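Local coordinates for protein putative NAD(P)H-flavin oxidoreductase (Streptococcus pyogenes serotype M1, PDB 2HAY) that binds flavin mononucleotide as a member of the nitroreductase family and probably carries out NAD(P)H-dependent reduction of flavin, quinone or nitrogenous substrates, at residues Ile164-Asn178 with Glu192-Leu204. Residues are numbered along the deposited sequence; the frame is centred on the assembly and turned at random.
Sequences IDTCPIEGFHYDKVN and EGIASMLSLGYRL. With FMN (flavin mononucleotide), chain I.
Selenomethionine M197 lays its methyl CE over the middle of the F172 ring, 3.5 Å from the centroid and 8° off the normal, a CH-pi contact; SE lies obliquely beside the ring, which makes the Met-aromatic contact. Its extended chain carries CE that far, where V177 CG1 meets it tip to tip. Y174 CE1 lies over the opposite face of F172, toward the rim, while I194 CG2 sits at the edge, 3.8 Å from F172 CE2.

Outward, strands 165-169 and 192-201 run antiparallel (162°), with D165-G201, C167-S199 and I169-M197 as hydrogen-bonded pairs. Just past I169, at the end of strand 165-169, E170 N reaches FMN N5 at 3.1 Å and G171 N bonds FMN O4, so the pairing leads directly into the flavin site. Y174 OH donates to A195 O (2.6 Å) from above the carbonyl plane, and I194 N meets N178 OD1 in plane on a lone pair, nearly straight at 172°. At the far end R203 grips D165 side-on: NH2 to OD1 at 2.7 Å, NE to OD2 at 3.1 Å. R203 N also donates to OD2, which therefore has two donors, probably favouring a charged carboxylate.

Strand 84-91 flanks 192-201 on its other side, A195 and S196 forming a classic bulge opposite L88. T166, P168 and L198 pack on M156 of helix 137-162; I164 and L200 touch helix 32-43, and the E170 carboxylate is hydrogen-bonded to S48, W143 and Q147 of the second subunit, tying the flavin site to the dimer interface.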
# COMPACT_ATOMS: atom_id res chain seq x y z
N ILE B 164 12.34 -0.71 -15.17
CA ILE B 164 11.85 -2.07 -15.05
C ILE B 164 10.33 -2.00 -14.99
O ILE B 164 9.76 -1.25 -14.20
CB ILE B 164 12.47 -2.77 -13.81
CG1 ILE B 164 13.97 -2.95 -14.01
CG2 ILE B 164 11.74 -4.09 -13.48
CD1 ILE B 164 14.71 -3.38 -12.75
N ASP B 165 9.69 -2.76 -15.88
CA ASP B 165 8.26 -2.92 -15.88
C ASP B 165 7.75 -3.90 -14.81
O ASP B 165 8.44 -4.83 -14.38
CB ASP B 165 7.78 -3.33 -17.26
CG ASP B 165 7.83 -2.19 -18.23
OD1 ASP B 165 7.16 -1.16 -17.97
OD2 ASP B 165 8.58 -2.29 -19.21
N THR B 166 6.50 -3.70 -14.45
CA THR B 166 5.98 -4.31 -13.28
C THR B 166 4.50 -4.61 -13.53
O THR B 166 3.93 -4.09 -14.51
CB THR B 166 6.23 -3.26 -12.16
OG1 THR B 166 7.06 -3.81 -11.14
CG2 THR B 166 4.99 -2.68 -11.65
N CYS B 167 3.91 -5.47 -12.71
CA CYS B 167 2.45 -5.65 -12.64
C CYS B 167 2.04 -6.14 -11.25
O CYS B 167 2.51 -7.20 -10.79
CB CYS B 167 1.97 -6.65 -13.70
SG CYS B 167 0.15 -6.69 -13.95
N PRO B 168 1.15 -5.39 -10.57
CA PRO B 168 0.69 -5.83 -9.26
C PRO B 168 -0.47 -6.79 -9.48
O PRO B 168 -1.31 -6.52 -10.33
CB PRO B 168 0.25 -4.53 -8.57
CG PRO B 168 -0.06 -3.57 -9.69
CD PRO B 168 0.50 -4.12 -11.00
N ILE B 169 -0.50 -7.93 -8.78
CA ILE B 169 -1.46 -8.99 -9.08
C ILE B 169 -2.28 -9.43 -7.83
O ILE B 169 -1.71 -9.77 -6.80
CB ILE B 169 -0.74 -10.21 -9.78
CG1 ILE B 169 -0.04 -9.77 -11.09
CG2 ILE B 169 -1.73 -11.31 -10.09
CD1 ILE B 169 1.10 -10.69 -11.57
N GLU B 170 -3.61 -9.38 -7.96
CA GLU B 170 -4.55 -9.95 -6.98
C GLU B 170 -5.46 -11.00 -7.60
O GLU B 170 -6.25 -11.61 -6.89
CB GLU B 170 -5.46 -8.86 -6.39
CG GLU B 170 -4.83 -7.93 -5.39
CD GLU B 170 -5.82 -6.92 -4.84
OE1 GLU B 170 -6.93 -6.81 -5.38
OE2 GLU B 170 -5.48 -6.23 -3.85
N GLY B 171 -5.36 -11.19 -8.93
CA GLY B 171 -6.27 -12.01 -9.70
C GLY B 171 -5.90 -13.48 -9.65
O GLY B 171 -5.42 -14.04 -10.63
N PHE B 172 -6.10 -14.09 -8.48
CA PHE B 172 -5.84 -15.51 -8.28
C PHE B 172 -6.66 -16.00 -7.10
O PHE B 172 -7.13 -15.17 -6.29
CB PHE B 172 -4.35 -15.81 -8.10
CG PHE B 172 -3.73 -15.12 -6.93
CD1 PHE B 172 -3.08 -13.90 -7.09
CD2 PHE B 172 -3.76 -15.67 -5.67
CE1 PHE B 172 -2.48 -13.25 -6.01
CE2 PHE B 172 -3.16 -15.03 -4.59
CZ PHE B 172 -2.54 -13.81 -4.76
N HIS B 173 -6.85 -17.32 -7.01
CA HIS B 173 -7.59 -17.92 -5.91
C HIS B 173 -6.66 -18.03 -4.72
O HIS B 173 -5.77 -18.89 -4.68
CB HIS B 173 -8.12 -19.32 -6.30
CG HIS B 173 -9.21 -19.83 -5.42
ND1 HIS B 173 -8.99 -20.29 -4.14
CD2 HIS B 173 -10.55 -19.93 -5.63
CE1 HIS B 173 -10.14 -20.68 -3.61
NE2 HIS B 173 -11.10 -20.47 -4.49
N TYR B 174 -6.87 -17.14 -3.75
CA TYR B 174 -5.97 -17.04 -2.59
C TYR B 174 -5.84 -18.37 -1.84
O TYR B 174 -4.74 -18.84 -1.61
CB TYR B 174 -6.41 -15.88 -1.68
CG TYR B 174 -5.88 -14.54 -2.15
CD1 TYR B 174 -6.25 -14.01 -3.39
CD2 TYR B 174 -4.97 -13.83 -1.38
CE1 TYR B 174 -5.73 -12.78 -3.84
CE2 TYR B 174 -4.47 -12.60 -1.81
CZ TYR B 174 -4.84 -12.09 -3.03
OH TYR B 174 -4.33 -10.88 -3.45
N ASP B 175 -6.97 -19.01 -1.49
CA ASP B 175 -6.92 -20.27 -0.75
C ASP B 175 -6.11 -21.34 -1.49
O ASP B 175 -5.22 -21.99 -0.91
CB ASP B 175 -8.35 -20.76 -0.47
CG ASP B 175 -8.39 -22.13 0.19
OD1 ASP B 175 -8.32 -22.19 1.42
OD2 ASP B 175 -8.57 -23.14 -0.54
N LYS B 176 -6.42 -21.52 -2.78
CA LYS B 176 -5.72 -22.48 -3.60
C LYS B 176 -4.21 -22.20 -3.73
O LYS B 176 -3.41 -23.11 -3.65
CB LYS B 176 -6.37 -22.56 -4.99
CG LYS B 176 -7.73 -23.24 -4.95
CD LYS B 176 -8.37 -23.33 -6.33
CE LYS B 176 -9.88 -23.74 -6.26
NZ LYS B 176 -10.59 -23.23 -7.52
N VAL B 177 -3.84 -20.93 -3.90
CA VAL B 177 -2.43 -20.53 -4.04
C VAL B 177 -1.69 -20.69 -2.73
O VAL B 177 -0.56 -21.18 -2.70
CB VAL B 177 -2.30 -19.10 -4.63
CG1 VAL B 177 -0.88 -18.61 -4.55
CG2 VAL B 177 -2.76 -19.13 -6.09
N ASN B 178 -2.34 -20.27 -1.64
CA ASN B 178 -1.88 -20.57 -0.29
C ASN B 178 -1.63 -22.06 -0.07
O ASN B 178 -0.63 -22.44 0.51
CB ASN B 178 -2.86 -20.05 0.77
CG ASN B 178 -2.61 -18.58 1.14
OD1 ASN B 178 -1.49 -18.10 1.07
ND2 ASN B 178 -3.66 -17.88 1.56
N GLU B 192 0.94 -17.32 8.34
CA GLU B 192 1.06 -16.35 7.24
C GLU B 192 0.23 -16.77 6.02
O GLU B 192 -0.20 -17.93 5.89
CB GLU B 192 2.53 -16.12 6.84
CG GLU B 192 3.22 -17.27 6.12
CD GLU B 192 4.76 -17.25 6.23
OE1 GLU B 192 5.39 -16.18 6.50
OE2 GLU B 192 5.34 -18.34 6.05
N GLY B 193 -0.03 -15.79 5.17
CA GLY B 193 -0.81 -15.98 3.95
C GLY B 193 -0.36 -14.98 2.88
O GLY B 193 0.18 -13.90 3.18
N ILE B 194 -0.55 -15.34 1.63
CA ILE B 194 -0.18 -14.44 0.56
C ILE B 194 -1.11 -13.21 0.55
O ILE B 194 -2.32 -13.34 0.79
CB ILE B 194 -0.15 -15.20 -0.82
CG1 ILE B 194 0.53 -14.33 -1.89
CG2 ILE B 194 -1.56 -15.71 -1.24
CD1 ILE B 194 0.96 -15.11 -3.13
N ALA B 195 -0.53 -12.03 0.30
CA ALA B 195 -1.25 -10.78 0.17
C ALA B 195 -1.47 -10.43 -1.31
O ALA B 195 -2.57 -10.00 -1.73
CB ALA B 195 -0.48 -9.66 0.89
N SER B 196 -0.42 -10.61 -2.09
CA SER B 196 -0.46 -10.30 -3.52
C SER B 196 0.80 -10.87 -4.23
O SER B 196 1.68 -11.46 -3.58
CB SER B 196 -0.57 -8.77 -3.72
OG SER B 196 0.60 -8.14 -3.29
N MSE B 197 0.88 -10.68 -5.54
CA MSE B 197 2.08 -11.01 -6.29
C MSE B 197 2.50 -9.79 -7.11
O MSE B 197 1.68 -8.91 -7.39
CB MSE B 197 1.80 -12.18 -7.25
CG MSE B 197 1.23 -13.44 -6.63
SE MSE B 197 0.61 -14.69 -8.06
CE MSE B 197 -0.24 -16.01 -6.97
N LEU B 198 3.76 -9.75 -7.51
CA LEU B 198 4.27 -8.68 -8.36
C LEU B 198 5.15 -9.32 -9.44
O LEU B 198 6.14 -9.96 -9.11
CB LEU B 198 5.10 -7.69 -7.52
CG LEU B 198 5.74 -6.51 -8.25
CD1 LEU B 198 4.65 -5.57 -8.81
CD2 LEU B 198 6.63 -5.78 -7.26
N SER B 199 4.80 -9.17 -10.71
CA SER B 199 5.74 -9.56 -11.77
C SER B 199 6.64 -8.39 -12.14
O SER B 199 6.23 -7.25 -12.08
CB SER B 199 5.01 -10.06 -13.02
OG SER B 199 4.06 -9.11 -13.44
N LEU B 200 7.89 -8.69 -12.50
CA LEU B 200 8.83 -7.67 -12.91
C LEU B 200 9.57 -8.14 -14.19
O LEU B 200 9.74 -9.34 -14.41
CB LEU B 200 9.81 -7.35 -11.78
CG LEU B 200 9.21 -7.10 -10.40
CD1 LEU B 200 9.31 -8.40 -9.56
CD2 LEU B 200 9.92 -5.99 -9.70
N GLY B 201 9.97 -7.18 -15.02
CA GLY B 201 10.66 -7.48 -16.28
C GLY B 201 10.67 -6.28 -17.20
O GLY B 201 10.54 -5.17 -16.76
N TYR B 202 10.83 -6.52 -18.49
CA TYR B 202 10.82 -5.46 -19.48
C TYR B 202 9.71 -5.75 -20.45
O TYR B 202 9.59 -6.87 -20.96
CB TYR B 202 12.18 -5.36 -20.18
CG TYR B 202 13.27 -5.12 -19.17
CD1 TYR B 202 14.06 -6.18 -18.69
CD2 TYR B 202 13.47 -3.84 -18.64
CE1 TYR B 202 15.06 -5.94 -17.72
CE2 TYR B 202 14.45 -3.59 -17.70
CZ TYR B 202 15.24 -4.63 -17.23
OH TYR B 202 16.19 -4.32 -16.28
N ARG B 203 8.89 -4.73 -20.71
CA ARG B 203 7.75 -4.90 -21.57
C ARG B 203 8.21 -5.40 -22.95
O ARG B 203 9.24 -4.96 -23.46
CB ARG B 203 6.97 -3.59 -21.71
CG ARG B 203 7.69 -2.52 -22.54
CD ARG B 203 6.94 -1.22 -22.52
NE ARG B 203 6.84 -0.70 -21.16
CZ ARG B 203 6.23 0.43 -20.82
NH1 ARG B 203 5.66 1.17 -21.76
NH2 ARG B 203 6.20 0.82 -19.55
N LEU B 204 7.45 -6.33 -23.51
CA LEU B 204 7.63 -6.75 -24.89
C LEU B 204 7.45 -5.54 -25.81
O LEU B 204 8.28 -5.30 -26.68
CB LEU B 204 6.62 -7.85 -25.22
CG LEU B 204 6.76 -8.66 -26.51
CD1 LEU B 204 8.12 -9.35 -26.60
CD2 LEU B 204 5.61 -9.67 -26.60
N1 FMN I . -3.71 -6.56 -13.78
C2 FMN I . -3.92 -7.86 -14.28
O2 FMN I . -3.91 -8.09 -15.51
N3 FMN I . -4.14 -8.91 -13.38
C4 FMN I . -4.19 -8.71 -12.00
O4 FMN I . -4.54 -9.59 -11.21
C4A FMN I . -3.99 -7.42 -11.50
N5 FMN I . -4.03 -7.23 -10.12
C5A FMN I . -3.83 -5.97 -9.57
C6 FMN I . -3.85 -5.81 -8.18
C7 FMN I . -3.65 -4.56 -7.62
C7M FMN I . -3.44 -4.47 -6.14
C8 FMN I . -3.41 -3.44 -8.46
C8M FMN I . -2.78 -2.21 -7.88
C9 FMN I . -3.38 -3.60 -9.85
C9A FMN I . -3.59 -4.88 -10.42
N10 FMN I . -3.54 -5.08 -11.82
C10 FMN I . -3.74 -6.35 -12.38
C1' FMN I . -3.26 -3.96 -12.75
C2' FMN I . -4.50 -3.06 -12.89
O2' FMN I . -5.40 -3.56 -13.87
C3' FMN I . -4.03 -1.65 -13.29
O3' FMN I . -3.14 -1.15 -12.33
C4' FMN I . -5.16 -0.64 -13.49
O4' FMN I . -6.04 -1.16 -14.47
C5' FMN I . -4.58 0.73 -13.91
O5' FMN I . -3.81 0.70 -15.12
P FMN I . -2.23 1.02 -15.19
O1P FMN I . -1.68 0.45 -16.47
O2P FMN I . -1.53 0.47 -13.98
O3P FMN I . -1.93 2.48 -15.18
O HOH W 1 -4.00 -15.13 1.98